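Local coordinates for protein SAS-6 (PDB 4CKM) that probably builds the cartwheel hub of centrioles and basal bodies, its N-terminal head domains pairing with one another, at residues A[119-122]-A[123-127]. Numbering follows the deposited sequence.
Sequences PRYL and VGMLR
The carbonyl oxygen of Leu122 accepts the backbone hydrogen bond of Leu126, N to O 2.9 Å, and also has carbons of the Met125 and Leu126 side chains packed against it. This is the i to i+4 pattern of an alpha helix, here helix 117-130 of the SAS-6 head domain. The same step joins Val123 N to Pro119 O and Gly124 N to Arg120 O, while Met125 N to Tyr121 O is longer, 3.3 Å, though nearly straight at 170°. Pro119 is tolerated because it lies in the first turn, where a backbone N-H would have no helical carbonyl one turn back to bond; its own C=O still accepts from Val123 N. Beta-branched Val123 sets CG1 anti to its backbone N, which leaves CG2 beside that N and 3.2 Å from Pro119 O.

Apolar residues on one flank turn the helix into a lid over the curved sheet: Leu122 meets Val81, Val123 meets Val65 and Leu126 meets Val63. Leu122 and Leu126 project in parallel from successive turns, with Leu122 CG 4.0 Å from Leu126 CD1. On the partly exposed side, Gly124 adds no bulk and Arg120 gives its NH1 to the carbonyl of His116.

Tyr121 offers a broad ring to both the helix and a partner: Phe163 of the second subunit stacks on it, so Tyr121 belongs both to the helix packing and to the subunit interface. Flexible, polarisable Met125 suits a place where it touches both Tyr121 and Leu122. Its sulfur makes an oblique Met-aromatic contact, SD lying 4.5 Å from the Tyr121 ring centroid and 47° off the ring normal. A bend at the last torsion (chi3 -63°) brings the terminal methyl alongside the phenol end, with Met125 CE 3.7 Å from Tyr121 CZ and 4.0 Å from Leu122 CD1.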
# COMPACT_ATOMS: atom_id res chain seq x y z
N PRO A 119 11.04 2.94 -15.35
CA PRO A 119 12.37 2.68 -14.80
C PRO A 119 13.08 3.94 -14.34
O PRO A 119 13.83 3.88 -13.39
CB PRO A 119 13.12 2.03 -15.96
CG PRO A 119 12.40 2.47 -17.19
CD PRO A 119 10.96 2.60 -16.78
N ARG A 120 12.83 5.07 -14.97
CA ARG A 120 13.41 6.33 -14.49
C ARG A 120 12.93 6.71 -13.08
O ARG A 120 13.72 7.15 -12.23
CB ARG A 120 13.10 7.46 -15.46
CG ARG A 120 14.11 7.62 -16.59
CD ARG A 120 13.68 7.01 -17.90
NE ARG A 120 14.82 6.80 -18.80
CZ ARG A 120 14.89 5.86 -19.75
NH1 ARG A 120 13.88 5.02 -19.96
NH2 ARG A 120 15.99 5.74 -20.48
N TYR A 121 11.64 6.54 -12.86
CA TYR A 121 11.03 6.83 -11.58
C TYR A 121 11.61 5.91 -10.52
O TYR A 121 11.98 6.33 -9.43
CB TYR A 121 9.50 6.68 -11.71
CG TYR A 121 8.72 6.20 -10.48
CD1 TYR A 121 8.69 6.97 -9.32
CD2 TYR A 121 7.98 5.00 -10.52
CE1 TYR A 121 7.96 6.54 -8.21
CE2 TYR A 121 7.26 4.57 -9.41
CZ TYR A 121 7.24 5.35 -8.26
OH TYR A 121 6.54 4.97 -7.16
N LEU A 122 11.74 4.65 -10.87
CA LEU A 122 12.22 3.68 -9.94
C LEU A 122 13.66 4.01 -9.56
O LEU A 122 14.03 4.01 -8.39
CB LEU A 122 12.16 2.30 -10.58
CG LEU A 122 12.37 1.11 -9.66
CD1 LEU A 122 11.28 1.07 -8.59
CD2 LEU A 122 12.37 -0.14 -10.51
N VAL A 123 14.45 4.32 -10.58
CA VAL A 123 15.85 4.68 -10.38
C VAL A 123 16.03 5.94 -9.49
O VAL A 123 16.91 5.98 -8.65
CB VAL A 123 16.56 4.81 -11.74
CG1 VAL A 123 17.89 5.53 -11.64
CG2 VAL A 123 16.78 3.42 -12.33
N GLY A 124 15.19 6.94 -9.69
CA GLY A 124 15.25 8.14 -8.87
C GLY A 124 15.12 7.79 -7.40
O GLY A 124 15.92 8.24 -6.58
N MET A 125 14.13 6.96 -7.07
CA MET A 125 13.93 6.50 -5.72
C MET A 125 15.11 5.70 -5.22
O MET A 125 15.57 5.90 -4.10
CB MET A 125 12.68 5.64 -5.62
CG MET A 125 11.39 6.38 -5.88
SD MET A 125 9.93 5.51 -5.26
CE MET A 125 10.00 4.04 -6.26
N LEU A 126 15.58 4.75 -6.01
CA LEU A 126 16.60 3.85 -5.51
C LEU A 126 17.90 4.61 -5.32
O LEU A 126 18.59 4.40 -4.33
CB LEU A 126 16.80 2.66 -6.43
CG LEU A 126 15.62 1.70 -6.51
CD1 LEU A 126 15.77 0.73 -7.67
CD2 LEU A 126 15.48 0.92 -5.23
N ARG A 127 18.21 5.52 -6.25
CA ARG A 127 19.44 6.30 -6.18
C ARG A 127 19.42 7.22 -4.95
O ARG A 127 20.44 7.39 -4.31
CB ARG A 127 19.67 7.09 -7.48
CG ARG A 127 20.67 8.23 -7.39
CD ARG A 127 21.56 8.38 -8.62
NE ARG A 127 20.83 8.41 -9.89
CZ ARG A 127 21.09 7.63 -10.94
NH1 ARG A 127 22.07 6.72 -10.92
NH2 ARG A 127 20.35 7.76 -12.04